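Local coordinates for protein dehydratase, IlvD/Edd family (Caulobacter crescentus, PDB 5OYN) that catalyses the dehydration of D-xylonate to 2-dehydro-3-deoxy-D-arabinonate, and also that of D-gluconate, using a [2Fe-2S] cluster and magnesium, at residues A[148-153]-A[589-594]; A[395-400]-A[520-525]; A[429-434]-A[454-459]. One frame throughout, in Å; residues are numbered along the deposited sequence.

Contact 1: residues A[148-153]-A[589-594]; sequences ATTVNI and QDLAAK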
loop_
_atom_site.group_PDB
_atom_site.type_symbol
_atom_site.label_atom_id
_atom_site.label_comp_id
_atom_site.label_asym_id
_atom_site.label_seq_id
_atom_site.Cartn_x
_atom_site.Cartn_y
_atom_site.Cartn_z
ATOM N N ALA A 148 17.460 17.044 -13.199
ATOM C CA ALA A 148 18.140 17.371 -11.953
ATOM C C ALA A 148 19.304 18.333 -12.182
ATOM O O ALA A 148 19.582 19.168 -11.316
ATOM C CB ALA A 148 18.625 16.100 -11.254
ATOM N N THR A 149 19.997 18.247 -13.331
ATOM C CA THR A 149 21.152 19.125 -13.485
ATOM C C THR A 149 20.730 20.543 -13.851
ATOM O O THR A 149 21.304 21.506 -13.329
ATOM C CB THR A 149 22.152 18.583 -14.516
ATOM O OG1 THR A 149 21.704 18.891 -15.834
ATOM C CG2 THR A 149 22.323 17.103 -14.392
ATOM N N THR A 150 19.733 20.695 -14.731
ATOM C CA THR A 150 19.201 22.022 -15.030
ATOM C C THR A 150 18.881 22.777 -13.753
ATOM O O THR A 150 19.221 23.955 -13.604
ATOM C CB THR A 150 17.948 21.919 -15.901
ATOM O OG1 THR A 150 18.288 21.400 -17.193
ATOM C CG2 THR A 150 17.311 23.281 -16.072
ATOM N N VAL A 151 18.232 22.106 -12.805
ATOM C CA VAL A 151 17.928 22.759 -11.541
ATOM C C VAL A 151 19.149 22.751 -10.638
ATOM O O VAL A 151 19.431 23.737 -9.944
ATOM C CB VAL A 151 16.710 22.091 -10.890
ATOM C CG1 VAL A 151 16.515 22.585 -9.458
ATOM C CG2 VAL A 151 15.480 22.366 -11.738
ATOM N N ASN A 152 19.903 21.656 -10.652
ATOM C CA ASN A 152 21.168 21.546 -9.926
ATOM C C ASN A 152 20.952 21.667 -8.419
ATOM O O ASN A 152 21.449 22.583 -7.764
ATOM C CB ASN A 152 22.191 22.580 -10.419
ATOM C CG ASN A 152 23.618 22.205 -10.057
ATOM O OD1 ASN A 152 23.996 21.034 -10.105
ATOM N ND2 ASN A 152 24.422 23.200 -9.702
ATOM N N ILE A 153 20.186 20.722 -7.883
ATOM C CA ILE A 153 20.176 20.462 -6.442
ATOM C C ILE A 153 20.779 19.075 -6.260
ATOM O O ILE A 153 20.757 18.281 -7.212
ATOM C CB ILE A 153 18.761 20.557 -5.849
ATOM C CG1 ILE A 153 17.765 19.745 -6.674
ATOM C CG2 ILE A 153 18.298 21.991 -5.764
ATOM C CD1 ILE A 153 16.509 19.359 -5.886
ATOM N N GLN A 589 20.585 27.027 -16.872
ATOM C CA GLN A 589 21.547 26.300 -16.055
ATOM C C GLN A 589 21.476 26.763 -14.611
ATOM O O GLN A 589 21.199 27.933 -14.331
ATOM C CB GLN A 589 22.985 26.479 -16.552
ATOM C CG GLN A 589 23.184 26.125 -18.006
ATOM C CD GLN A 589 23.609 24.686 -18.207
ATOM O OE1 GLN A 589 24.250 24.085 -17.339
ATOM N NE2 GLN A 589 23.256 24.122 -19.365
ATOM N N ASP A 590 21.740 25.823 -13.701
ATOM C CA ASP A 590 21.820 26.085 -12.262
ATOM C C ASP A 590 20.638 26.925 -11.759
ATOM O O ASP A 590 20.802 27.892 -11.011
ATOM C CB ASP A 590 23.161 26.746 -11.925
ATOM C CG ASP A 590 23.414 26.836 -10.426
ATOM O OD1 ASP A 590 22.784 26.063 -9.672
ATOM O OD2 ASP A 590 24.233 27.683 -9.998
ATOM N N LEU A 591 19.420 26.535 -12.161
ATOM C CA LEU A 591 18.239 27.327 -11.817
ATOM C C LEU A 591 17.999 27.430 -10.312
ATOM O O LEU A 591 17.312 28.360 -9.876
ATOM C CB LEU A 591 16.982 26.765 -12.483
ATOM C CG LEU A 591 16.999 26.429 -13.969
ATOM C CD1 LEU A 591 15.577 26.259 -14.493
ATOM C CD2 LEU A 591 17.731 27.498 -14.755
ATOM N N ALA A 592 18.544 26.516 -9.507
ATOM C CA ALA A 592 18.329 26.592 -8.062
ATOM C C ALA A 592 19.118 27.711 -7.408
ATOM O O ALA A 592 18.992 27.913 -6.195
ATOM C CB ALA A 592 18.690 25.267 -7.390
ATOM N N ALA A 593 19.943 28.423 -8.176
ATOM C CA ALA A 593 20.679 29.550 -7.618
ATOM C C ALA A 593 19.757 30.724 -7.311
ATOM O O ALA A 593 19.979 31.440 -6.326
ATOM C CB ALA A 593 21.784 29.979 -8.580
ATOM N N LYS A 594 18.730 30.939 -8.131
ATOM C CA LYS A 594 17.769 32.010 -7.919
ATOM C C LYS A 594 16.459 31.430 -7.402
ATOM O O LYS A 594 16.016 30.368 -7.852
ATOM C CB LYS A 594 17.530 32.802 -9.210
ATOM C CG LYS A 594 16.511 33.932 -9.071
ATOM C CD LYS A 594 17.159 35.255 -8.650
ATOM C CE LYS A 594 16.325 36.457 -9.093
ATOM N NZ LYS A 594 14.883 36.115 -9.314
#

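Contact 2: residues A[395-400]-A[520-525]; sequences KGNLFD and LSWLRT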
loop_
_atom_site.group_PDB
_atom_site.type_symbol
_atom_site.label_atom_id
_atom_site.label_comp_id
_atom_site.label_asym_id
_atom_site.label_seq_id
_atom_site.Cartn_x
_atom_site.Cartn_y
_atom_site.Cartn_z
ATOM N N LYS A 395 30.763 8.955 -41.662
ATOM C CA LYS A 395 30.579 10.247 -42.294
ATOM C C LYS A 395 30.450 10.041 -43.795
ATOM O O LYS A 395 30.958 9.064 -44.356
ATOM C CB LYS A 395 31.761 11.180 -41.975
ATOM C CG LYS A 395 31.367 12.616 -41.671
ATOM C CD LYS A 395 32.337 13.296 -40.687
ATOM C CE LYS A 395 33.808 13.071 -41.062
ATOM N NZ LYS A 395 34.229 13.775 -42.311
ATOM N N GLY A 396 29.766 10.966 -44.448
ATOM C CA GLY A 396 29.720 10.921 -45.891
ATOM C C GLY A 396 28.889 12.042 -46.460
ATOM O O GLY A 396 28.685 13.084 -45.827
ATOM N N ASN A 397 28.431 11.805 -47.687
ATOM C CA ASN A 397 27.495 12.691 -48.353
ATOM C C ASN A 397 26.052 12.405 -47.964
ATOM O O ASN A 397 25.163 13.178 -48.340
ATOM C CB ASN A 397 27.664 12.574 -49.870
ATOM C CG ASN A 397 27.241 11.218 -50.402
ATOM O OD1 ASN A 397 27.286 10.212 -49.692
ATOM N ND2 ASN A 397 26.828 11.183 -51.660
ATOM N N LEU A 398 25.801 11.326 -47.219
ATOM C CA LEU A 398 24.444 10.965 -46.829
ATOM C C LEU A 398 24.052 11.509 -45.463
ATOM O O LEU A 398 22.858 11.676 -45.195
ATOM C CB LEU A 398 24.289 9.447 -46.836
ATOM C CG LEU A 398 24.143 8.846 -48.231
ATOM C CD1 LEU A 398 24.392 7.344 -48.197
ATOM C CD2 LEU A 398 22.778 9.177 -48.837
ATOM N N PHE A 399 25.027 11.787 -44.605
ATOM C CA PHE A 399 24.815 12.317 -43.266
ATOM C C PHE A 399 26.174 12.738 -42.734
ATOM O O PHE A 399 27.198 12.127 -43.064
ATOM C CB PHE A 399 24.185 11.278 -42.326
ATOM C CG PHE A 399 24.795 9.908 -42.453
ATOM C CD1 PHE A 399 26.000 9.608 -41.824
ATOM C CD2 PHE A 399 24.168 8.927 -43.212
ATOM C CE1 PHE A 399 26.579 8.359 -41.958
ATOM C CE2 PHE A 399 24.740 7.673 -43.347
ATOM C CZ PHE A 399 25.950 7.387 -42.715
ATOM N N ASP A 400 26.173 13.783 -41.910
ATOM C CA ASP A 400 27.421 14.236 -41.315
ATOM C C ASP A 400 27.838 13.388 -40.123
ATOM O O ASP A 400 29.025 13.373 -39.778
ATOM C CB ASP A 400 27.301 15.705 -40.902
ATOM C CG ASP A 400 26.851 16.603 -42.052
ATOM O OD1 ASP A 400 27.174 16.293 -43.237
ATOM O OD2 ASP A 400 26.170 17.615 -41.756
ATOM N N LEU A 520 20.020 11.653 -46.812
ATOM C CA LEU A 520 19.088 10.572 -47.103
ATOM C C LEU A 520 17.826 11.051 -47.813
ATOM O O LEU A 520 17.050 10.212 -48.279
ATOM C CB LEU A 520 18.722 9.836 -45.808
ATOM C CG LEU A 520 19.795 8.867 -45.288
ATOM C CD1 LEU A 520 19.379 8.240 -43.976
ATOM C CD2 LEU A 520 20.127 7.793 -46.319
ATOM N N SER A 521 17.609 12.368 -47.926
ATOM C CA SER A 521 16.407 12.847 -48.606
ATOM C C SER A 521 16.461 12.597 -50.106
ATOM O O SER A 521 15.410 12.443 -50.738
ATOM C CB SER A 521 16.171 14.335 -48.330
ATOM O OG SER A 521 17.384 15.051 -48.212
ATOM N N TRP A 522 17.659 12.535 -50.696
ATOM C CA TRP A 522 17.774 12.375 -52.138
ATOM C C TRP A 522 18.196 10.983 -52.574
ATOM O O TRP A 522 18.184 10.708 -53.780
ATOM C CB TRP A 522 18.744 13.412 -52.733
ATOM C CG TRP A 522 20.104 13.581 -52.073
ATOM C CD1 TRP A 522 20.509 14.621 -51.266
ATOM C CD2 TRP A 522 21.246 12.726 -52.218
ATOM N NE1 TRP A 522 21.824 14.446 -50.885
ATOM C CE2 TRP A 522 22.296 13.288 -51.450
ATOM C CE3 TRP A 522 21.478 11.531 -52.903
ATOM C CZ2 TRP A 522 23.555 12.694 -51.356
ATOM C CZ3 TRP A 522 22.737 10.940 -52.810
ATOM C CH2 TRP A 522 23.757 11.524 -52.044
ATOM N N LEU A 523 18.556 10.100 -51.647
ATOM C CA LEU A 523 18.939 8.747 -52.029
ATOM C C LEU A 523 17.746 8.001 -52.621
ATOM O O LEU A 523 16.589 8.245 -52.266
ATOM C CB LEU A 523 19.508 8.000 -50.826
ATOM C CG LEU A 523 19.808 6.505 -50.911
ATOM C CD1 LEU A 523 21.244 6.243 -51.347
ATOM C CD2 LEU A 523 19.579 5.904 -49.549
ATOM N N ARG A 524 18.028 7.118 -53.573
ATOM C CA ARG A 524 16.976 6.380 -54.253
ATOM C C ARG A 524 17.400 4.930 -54.395
ATOM O O ARG A 524 18.589 4.626 -54.511
ATOM C CB ARG A 524 16.655 6.974 -55.632
ATOM C CG ARG A 524 16.465 8.484 -55.644
ATOM C CD ARG A 524 15.072 8.881 -55.188
ATOM N NE ARG A 524 14.841 10.324 -55.253
ATOM C CZ ARG A 524 14.801 11.126 -54.190
ATOM N NH1 ARG A 524 14.985 10.624 -52.972
ATOM N NH2 ARG A 524 14.579 12.433 -54.340
ATOM N N THR A 525 16.409 4.037 -54.367
ATOM C CA THR A 525 16.669 2.611 -54.513
ATOM C C THR A 525 17.485 2.353 -55.777
ATOM O O THR A 525 17.345 3.052 -56.782
ATOM C CB THR A 525 15.338 1.849 -54.543
ATOM O OG1 THR A 525 14.602 2.142 -53.348
ATOM C CG2 THR A 525 15.550 0.356 -54.627
#

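Contact 3: residues A[429-434]-A[454-459]; sequences ARAIVF and RCILVI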
loop_
_atom_site.group_PDB
_atom_site.type_symbol
_atom_site.label_atom_id
_atom_site.label_comp_id
_atom_site.label_asym_id
_atom_site.label_seq_id
_atom_site.Cartn_x
_atom_site.Cartn_y
_atom_site.Cartn_z
ATOM N N ALA A 429 27.223 -1.796 -51.585
ATOM C CA ALA A 429 25.926 -2.453 -51.632
ATOM C C ALA A 429 24.917 -1.568 -52.352
ATOM O O ALA A 429 25.136 -0.370 -52.568
ATOM C CB ALA A 429 25.424 -2.811 -50.230
ATOM N N ARG A 430 23.795 -2.185 -52.714
ATOM C CA ARG A 430 22.738 -1.543 -53.482
ATOM C C ARG A 430 21.614 -1.127 -52.541
ATOM O O ARG A 430 21.032 -1.971 -51.851
ATOM C CB ARG A 430 22.215 -2.494 -54.556
ATOM C CG ARG A 430 21.070 -1.936 -55.368
ATOM C CD ARG A 430 20.904 -2.748 -56.608
ATOM N NE ARG A 430 20.204 -3.997 -56.349
ATOM C CZ ARG A 430 18.879 -4.093 -56.344
ATOM N NH1 ARG A 430 18.137 -3.003 -56.579
ATOM N NH2 ARG A 430 18.300 -5.270 -56.105
ATOM N N ALA A 431 21.290 0.163 -52.533
ATOM C CA ALA A 431 20.325 0.681 -51.576
ATOM C C ALA A 431 18.907 0.212 -51.903
ATOM O O ALA A 431 18.473 0.263 -53.056
ATOM C CB ALA A 431 20.387 2.206 -51.547
ATOM N N ILE A 432 18.190 -0.252 -50.881
ATOM C CA ILE A 432 16.749 -0.503 -50.941
ATOM C C ILE A 432 16.118 0.439 -49.924
ATOM O O ILE A 432 16.191 0.191 -48.713
ATOM C CB ILE A 432 16.393 -1.960 -50.639
ATOM C CG1 ILE A 432 17.369 -2.906 -51.353
ATOM C CG2 ILE A 432 14.942 -2.239 -51.010
ATOM C CD1 ILE A 432 17.084 -3.098 -52.830
ATOM N N VAL A 433 15.504 1.521 -50.404
ATOM C CA VAL A 433 15.066 2.628 -49.559
ATOM C C VAL A 433 13.585 2.485 -49.233
ATOM O O VAL A 433 12.767 2.160 -50.106
ATOM C CB VAL A 433 15.351 3.977 -50.240
ATOM C CG1 VAL A 433 14.928 5.144 -49.345
ATOM C CG2 VAL A 433 16.819 4.067 -50.587
ATOM N N PHE A 434 13.239 2.740 -47.969
ATOM C CA PHE A 434 11.864 2.697 -47.494
ATOM C C PHE A 434 11.541 3.985 -46.759
ATOM O O PHE A 434 12.389 4.536 -46.049
ATOM C CB PHE A 434 11.634 1.519 -46.571
ATOM C CG PHE A 434 11.988 0.210 -47.176
ATOM C CD1 PHE A 434 11.121 -0.410 -48.068
ATOM C CD2 PHE A 434 13.180 -0.412 -46.855
ATOM C CE1 PHE A 434 11.442 -1.636 -48.638
ATOM C CE2 PHE A 434 13.505 -1.637 -47.415
ATOM C CZ PHE A 434 12.633 -2.252 -48.309
ATOM N N ARG A 454 23.791 -8.550 -51.696
ATOM C CA ARG A 454 24.621 -7.356 -51.816
ATOM C C ARG A 454 23.804 -6.067 -51.763
ATOM O O ARG A 454 24.260 -5.027 -52.251
ATOM C CB ARG A 454 25.463 -7.411 -53.094
ATOM C CG ARG A 454 25.993 -8.803 -53.450
ATOM C CD ARG A 454 27.041 -9.309 -52.468
ATOM N NE ARG A 454 27.936 -8.248 -52.003
ATOM C CZ ARG A 454 28.976 -8.451 -51.192
ATOM N NH1 ARG A 454 29.260 -9.683 -50.766
ATOM N NH2 ARG A 454 29.733 -7.428 -50.806
ATOM N N CYS A 455 22.620 -6.106 -51.158
ATOM C CA CYS A 455 21.822 -4.909 -50.933
ATOM C C CYS A 455 22.057 -4.370 -49.524
ATOM O O CYS A 455 22.642 -5.032 -48.665
ATOM C CB CYS A 455 20.336 -5.201 -51.162
ATOM S SG CYS A 455 20.021 -6.137 -52.690
ATOM N N ILE A 456 21.610 -3.135 -49.302
ATOM C CA ILE A 456 21.634 -2.510 -47.984
ATOM C C ILE A 456 20.273 -1.856 -47.749
ATOM O O ILE A 456 19.841 -1.003 -48.534
ATOM C CB ILE A 456 22.782 -1.489 -47.839
ATOM C CG1 ILE A 456 22.627 -0.686 -46.548
ATOM C CG2 ILE A 456 22.869 -0.560 -49.056
ATOM C CD1 ILE A 456 23.875 0.042 -46.142
ATOM N N LEU A 457 19.593 -2.264 -46.678
ATOM C CA LEU A 457 18.247 -1.774 -46.414
ATOM C C LEU A 457 18.305 -0.423 -45.712
ATOM O O LEU A 457 19.009 -0.251 -44.710
ATOM C CB LEU A 457 17.463 -2.791 -45.594
ATOM C CG LEU A 457 17.528 -4.206 -46.194
ATOM C CD1 LEU A 457 17.032 -5.248 -45.199
ATOM C CD2 LEU A 457 16.758 -4.301 -47.514
ATOM N N VAL A 458 17.585 0.541 -46.264
ATOM C CA VAL A 458 17.665 1.926 -45.836
ATOM C C VAL A 458 16.262 2.385 -45.491
ATOM O O VAL A 458 15.307 2.091 -46.221
ATOM C CB VAL A 458 18.290 2.833 -46.927
ATOM C CG1 VAL A 458 18.225 4.301 -46.524
ATOM C CG2 VAL A 458 19.727 2.438 -47.196
ATOM N N ILE A 459 16.133 3.094 -44.372
ATOM C CA ILE A 459 14.858 3.625 -43.922
ATOM C C ILE A 459 15.058 5.095 -43.593
ATOM O O ILE A 459 16.091 5.474 -43.029
ATOM C CB ILE A 459 14.313 2.835 -42.708
ATOM C CG1 ILE A 459 12.948 3.374 -42.273
ATOM C CG2 ILE A 459 15.308 2.850 -41.556
ATOM C CD1 ILE A 459 12.081 2.335 -41.601
#

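Contact 1: residues A[148-153]-A[589-594]
Leu591 and Ala592 offer their backbone N-H groups to the last two carbonyls of helix 141-151, so that a C-terminal 3-10 turn closes off the helix end. Leu591 N reaches Thr150 O at 3.0 Å in a nearly straight bond (174°), and Ala592 N reaches Val151 O at 2.9 Å. The chain has already left helical geometry at Asn152, which has a positive phi, and amides from near the chain's C-terminus meet the carbonyls at the helix end.

A side-chain bond adds a third link. The Asn152 side chain swings its CG across from the backbone N (chi1 -160°), which carries the amide toward Asp590, and ND2 of Asn152 donates to Asp590 OD1 at 3.3 Å. The acceptor lies in the amide plane, yet the donor comes down from above the carboxylate, the two planes being turned 79° against each other. The other end of the amide is held as well, since OD1 accepts from Leu265 N. Replacing Asn152 with an alanine removes the amide and is likely to leave Asp590 OD1 and Leu265 N without these partners and the carboxylate freer to turn.

Apolar contacts complete the joint. The Thr150 methyl CG2 lies alongside the Leu591 side chain, 3.8 Å from CD1, while the hydroxyl on the other branch bonds to Tyr116. Ala592 CB touches two branches, Val151 CG1 at 4.0 Å and Ile153 CG2 at 3.7 Å.

Around this joint, Val151 packs on Val120 and His124 of helix 109-125, and Asn152 and Asp590 touch helix 264-267. Leu591 packs on Met562 of a second subunit, placing the joint beside a tetramer interface.

Contact 2: residues A[395-400]-A[520-525]
Leu398 drives one methyl, CD2, into the loop 520-525, and the tight part of the contact is built round that single atom. Leu398 CD2 meets Leu520 CD2 at 3.9 Å and Leu523 CB at 4.0 Å, and the Leu398 side chain crosses each of these leucines at about a right angle. Leu398 CD2 also lies over one face of the Trp522 indole, displaced toward the rim, 4.1 Å from CH2. Three side chains of one loop thus form a buried apolar socket for a leucine of the other. The backbones approach most closely here too, with Leu398 and Leu520 CA atoms 5.4 Å apart.

Asn397 marks the looser side, being partly exposed and touching the rim of the indole rather than a face. Its amide stands at the ring edge, near the ring plane, with ND2 closest to CH2 and the two planes 64° apart. CG of Trp522 lies between the backbone N and the carbonyl carbon (chi1 49°), a setting that brings the six-membered ring across to both Asn397 and Leu398. The asparagine is fixed from elsewhere: OD1 accepts from Ala540 N, and its own backbone N donates to Asp539 OD1.

Both segments are loops of the C-terminal family region, one leading into strand 401-404 and the other into strand 528-532. Strand 537-540 lies next to them, with Ala540 touching both Leu398 and Trp522, and helix 544-551 packs on the indole through Ile547 and Lys551.

Contact 3: residues A[429-434]-A[454-459]
Arg430 and Cys455 begin a run of five parallel bridges that joins the two strands of a beta-alpha-beta unit, strand 426-435, helix 436-443 and strand 455-460. Five backbone hydrogen bonds stitch the segments, from Arg430 N to Arg454 O (2.9 Å) through to Phe434 N to Val458 O (2.8 Å), and the strand axes are twisted by 30°.

Side chains alternate between the faces. On one, Ile432 turns CG1 beside its backbone N (chi1 -43°), which sets that atom 3.8 Å from Cys455 CB, while its CB lies 3.9 Å from Leu457 CD2. Leu457 CD2 also meets the edge of the Phe434 ring, 4.2 Å from CE2; Tyr440 of the connecting helix packs against that ring edge-to-face. Arg430 is bent at chi3 (79°), laying one face of its guanidinium over Ile432 CD1, and its NH2 bonds to Leu449 O.

On the other face, Val433 and Val458 lie side by side, and Ile456 CG2 rests 3.6 Å from Ala429 CB.

How the contacts relate
Contacts 2 and 3 are neighbours, their centres 12 Å apart, and contact 3 is nested within the loop that contact 2 closes. Loop 520-525 serves both: Leu523 CD2 packs on Val433 CG2 at 3.5 Å and on Val458 CG1 at 3.7 Å, while Thr525 OG1 and Val433 N, 3.1 Å apart, probably form a hydrogen bond. Contact 1 stands apart, 40 Å from contact 2 and 46 Å from contact 3 between centres, though its segments enclose both in sequence. Contacts 1 and 2 lie away from the cluster and metal sites; in contact 3, the Ile459 side chain is about 10 Å from that of Glu472, a magnesium ligand.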